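Local coordinates for protein oxalate biosynthetic component 1 (Burkholderia thailandensis, PDB 5IKY) that produces oxalate in quorum sensing-dependent oxalogenesis, acting as a bifunctional enzyme with serine hydrolase and lyase activities, at residues A776-T788 and L929-A941. Sequence-based numbering, arbitrary orientation.
Sequences ASVDWVVLPSTPT and LKCFAHSSGIATA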
# COMPACT_ATOMS: atom_id res chain seq x y z
N ALA A 776 -16.86 -42.69 9.74
CA ALA A 776 -16.76 -43.51 8.54
C ALA A 776 -17.82 -43.15 7.50
O ALA A 776 -17.60 -43.33 6.30
CB ALA A 776 -16.87 -44.99 8.90
N SER A 777 -18.96 -42.65 7.96
CA SER A 777 -20.08 -42.36 7.08
C SER A 777 -19.99 -40.99 6.41
O SER A 777 -20.76 -40.68 5.51
CB SER A 777 -21.40 -42.45 7.86
OG SER A 777 -21.45 -41.45 8.86
N VAL A 778 -19.03 -40.19 6.87
CA VAL A 778 -18.96 -38.79 6.48
C VAL A 778 -17.83 -38.50 5.49
O VAL A 778 -16.72 -39.03 5.63
CB VAL A 778 -18.81 -37.90 7.74
CG1 VAL A 778 -18.27 -36.54 7.38
CG2 VAL A 778 -20.14 -37.77 8.46
N ASP A 779 -18.12 -37.66 4.50
CA ASP A 779 -17.14 -37.28 3.48
C ASP A 779 -16.08 -36.31 4.01
O ASP A 779 -14.89 -36.49 3.77
CB ASP A 779 -17.85 -36.67 2.27
CG ASP A 779 -18.99 -37.53 1.77
OD1 ASP A 779 -18.75 -38.40 0.91
OD2 ASP A 779 -20.14 -37.32 2.22
N TRP A 780 -16.52 -35.27 4.72
CA TRP A 780 -15.61 -34.24 5.20
C TRP A 780 -15.74 -33.96 6.69
O TRP A 780 -16.84 -33.80 7.22
CB TRP A 780 -15.85 -32.93 4.43
CG TRP A 780 -15.43 -32.97 3.00
CD1 TRP A 780 -16.16 -33.46 1.95
CD2 TRP A 780 -14.19 -32.51 2.45
NE1 TRP A 780 -15.44 -33.32 0.78
CE2 TRP A 780 -14.23 -32.74 1.06
CE3 TRP A 780 -13.05 -31.92 3.00
CZ2 TRP A 780 -13.18 -32.41 0.22
CZ3 TRP A 780 -12.00 -31.59 2.16
CH2 TRP A 780 -12.07 -31.83 0.78
N VAL A 781 -14.60 -33.88 7.37
CA VAL A 781 -14.56 -33.46 8.76
C VAL A 781 -14.20 -31.98 8.85
O VAL A 781 -13.25 -31.53 8.22
CB VAL A 781 -13.54 -34.29 9.57
CG1 VAL A 781 -13.40 -33.73 10.98
CG2 VAL A 781 -13.95 -35.75 9.61
N VAL A 782 -14.98 -31.22 9.61
CA VAL A 782 -14.70 -29.80 9.78
C VAL A 782 -14.13 -29.53 11.17
O VAL A 782 -14.81 -29.70 12.18
CB VAL A 782 -15.97 -28.95 9.57
CG1 VAL A 782 -15.65 -27.47 9.82
CG2 VAL A 782 -16.52 -29.15 8.17
N LEU A 783 -12.87 -29.11 11.21
CA LEU A 783 -12.19 -28.79 12.46
C LEU A 783 -12.72 -27.48 13.04
O LEU A 783 -13.20 -26.62 12.30
CB LEU A 783 -10.68 -28.70 12.23
CG LEU A 783 -10.00 -30.00 11.80
CD1 LEU A 783 -8.53 -29.76 11.50
CD2 LEU A 783 -10.16 -31.07 12.87
N PRO A 784 -12.64 -27.32 14.37
CA PRO A 784 -13.14 -26.10 15.00
C PRO A 784 -12.20 -24.91 14.80
O PRO A 784 -10.99 -25.08 14.71
CB PRO A 784 -13.23 -26.48 16.47
CG PRO A 784 -12.17 -27.51 16.65
CD PRO A 784 -12.15 -28.29 15.36
N SER A 785 -12.78 -23.71 14.74
CA SER A 785 -11.99 -22.49 14.73
C SER A 785 -11.90 -21.95 16.15
O SER A 785 -12.20 -22.66 17.11
CB SER A 785 -12.60 -21.44 13.79
OG SER A 785 -13.93 -21.15 14.15
N THR A 786 -11.49 -20.69 16.29
CA THR A 786 -11.30 -20.09 17.61
C THR A 786 -12.60 -19.82 18.39
O THR A 786 -12.68 -20.16 19.57
CB THR A 786 -10.50 -18.77 17.49
OG1 THR A 786 -9.23 -19.03 16.88
CG2 THR A 786 -10.27 -18.16 18.87
N PRO A 787 -13.62 -19.22 17.74
CA PRO A 787 -14.79 -18.90 18.57
C PRO A 787 -15.75 -20.07 18.79
O PRO A 787 -16.71 -19.93 19.56
CB PRO A 787 -15.48 -17.80 17.76
CG PRO A 787 -15.18 -18.15 16.36
CD PRO A 787 -13.78 -18.72 16.36
N THR A 788 -15.51 -21.20 18.14
CA THR A 788 -16.43 -22.33 18.22
C THR A 788 -16.17 -23.22 19.43
O THR A 788 -15.68 -24.34 19.30
CB THR A 788 -16.36 -23.19 16.94
OG1 THR A 788 -15.05 -23.76 16.82
CG2 THR A 788 -16.67 -22.35 15.71
N LEU A 929 -8.87 -39.36 5.07
CA LEU A 929 -9.51 -38.39 5.95
C LEU A 929 -9.37 -36.97 5.39
O LEU A 929 -8.29 -36.39 5.41
CB LEU A 929 -8.91 -38.46 7.35
CG LEU A 929 -9.54 -37.53 8.39
CD1 LEU A 929 -11.03 -37.81 8.53
CD2 LEU A 929 -8.83 -37.65 9.73
N LYS A 930 -10.48 -36.43 4.90
CA LYS A 930 -10.48 -35.08 4.33
C LYS A 930 -11.02 -34.07 5.33
O LYS A 930 -12.18 -34.15 5.74
CB LYS A 930 -11.29 -35.06 3.04
CG LYS A 930 -10.71 -35.91 1.92
CD LYS A 930 -11.70 -36.12 0.79
CE LYS A 930 -12.90 -36.93 1.26
NZ LYS A 930 -13.85 -37.23 0.15
N CYS A 931 -10.18 -33.12 5.72
CA CYS A 931 -10.55 -32.14 6.74
C CYS A 931 -10.53 -30.71 6.22
O CYS A 931 -9.67 -30.33 5.43
CB CYS A 931 -9.60 -32.25 7.94
SG CYS A 931 -9.50 -33.90 8.68
N PHE A 932 -11.51 -29.93 6.66
CA PHE A 932 -11.54 -28.49 6.40
C PHE A 932 -11.02 -27.74 7.61
O PHE A 932 -11.31 -28.11 8.75
CB PHE A 932 -12.95 -28.03 6.04
CG PHE A 932 -13.33 -28.27 4.61
CD1 PHE A 932 -12.44 -27.97 3.59
CD2 PHE A 932 -14.57 -28.79 4.28
CE1 PHE A 932 -12.78 -28.18 2.27
CE2 PHE A 932 -14.91 -29.01 2.96
CZ PHE A 932 -14.02 -28.71 1.95
N ALA A 933 -10.25 -26.68 7.37
CA ALA A 933 -9.70 -25.88 8.45
C ALA A 933 -9.90 -24.39 8.20
O ALA A 933 -9.82 -23.93 7.06
CB ALA A 933 -8.22 -26.18 8.64
N HIS A 934 -10.19 -23.66 9.26
CA HIS A 934 -10.30 -22.21 9.19
C HIS A 934 -9.72 -21.57 10.45
O HIS A 934 -9.84 -22.11 11.54
CB HIS A 934 -11.75 -21.78 9.01
CG HIS A 934 -11.97 -20.30 9.16
ND1 HIS A 934 -11.44 -19.38 8.27
CD2 HIS A 934 -12.64 -19.59 10.09
CE1 HIS A 934 -11.78 -18.17 8.65
NE2 HIS A 934 -12.51 -18.26 9.75
N SER A 935 -9.08 -20.41 10.27
CA SER A 935 -8.49 -19.65 11.37
C SER A 935 -7.48 -20.49 12.15
O SER A 935 -6.43 -20.86 11.62
CB SER A 935 -9.59 -19.14 12.31
OG SER A 935 -9.05 -18.31 13.32
N SER A 936 -7.80 -20.79 13.41
CA SER A 936 -6.91 -21.56 14.26
C SER A 936 -7.02 -23.06 13.99
O SER A 936 -6.38 -23.87 14.67
CB SER A 936 -7.20 -21.27 15.74
OG SER A 936 -8.57 -21.48 16.03
N GLY A 937 -7.84 -23.42 13.01
CA GLY A 937 -8.06 -24.81 12.66
C GLY A 937 -6.79 -25.53 12.25
O GLY A 937 -6.59 -26.70 12.58
N ILE A 938 -5.92 -24.83 11.52
CA ILE A 938 -4.67 -25.42 11.07
C ILE A 938 -3.75 -25.72 12.25
O ILE A 938 -2.94 -26.65 12.20
CB ILE A 938 -3.95 -24.49 10.05
CG1 ILE A 938 -2.72 -25.19 9.46
CG2 ILE A 938 -3.57 -23.17 10.69
CD1 ILE A 938 -3.03 -26.52 8.82
N ALA A 939 -3.90 -24.96 13.33
CA ALA A 939 -3.11 -25.18 14.54
C ALA A 939 -3.58 -26.42 15.27
O ALA A 939 -2.77 -27.25 15.70
CB ALA A 939 -3.19 -23.96 15.45
N THR A 940 -4.90 -26.55 15.42
CA THR A 940 -5.49 -27.71 16.08
C THR A 940 -5.12 -28.99 15.33
O THR A 940 -4.86 -30.02 15.95
CB THR A 940 -7.03 -27.58 16.16
OG1 THR A 940 -7.38 -26.43 16.94
CG2 THR A 940 -7.65 -28.82 16.80
N ALA A 941 -5.09 -28.90 14.01
CA ALA A 941 -4.76 -30.03 13.16
C ALA A 941 -3.34 -30.54 13.39
O ALA A 941 -3.13 -31.74 13.57
CB ALA A 941 -4.95 -29.66 11.70
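The strand-turn-helix corner expected for the nucleophile elbow of an alpha/beta-hydrolase meets the loop after the neighbouring parallel strand where Thr786 OG1 and Ser936 OG share a 2.7 Å hydrogen bond; either hydroxyl could donate. Ser936 follows Ser935, which sits at the sharp turn between strand 929-935 and helix 937-955 with a positive phi of 57°. Ser935 OG is hydrogen-bonded to His1069 NE2, consistent with a catalytic serine-histidine pair. Next door, Ser785 CB packs 3.6 Å from His934 O and also lies against Ser935 CB, while Pro784 O receives a CA-H...O contact from Gly937.

Back along the sheet, strands 780-782 and 929-935 run parallel at the centre of the hydrolase fold. Val781 is gripped at both ends, its N bonded to Lys930 O (2.9 Å) and its O taking the N-H of Phe932 (2.8 Å); Leu783 N then reaches Phe932 O. On one face of the sheet the six-membered ring of Trp780 is sandwiched: Phe932 forms an offset stack with it, centroids 4.1 Å apart and planes at 5°, and Lys930 CB makes a CH-pi contact from the opposite side. Phe805 stacks on Phe932 in turn. On the opposite face, that of Val781 and Cys931, Val781 CG2, anti to its carbonyl carbon, touches Leu929 CD1 at 3.7 Å. Leu783 CD1, just past the strand, meets Ala941 CB of helix 937-955 at 3.6 Å.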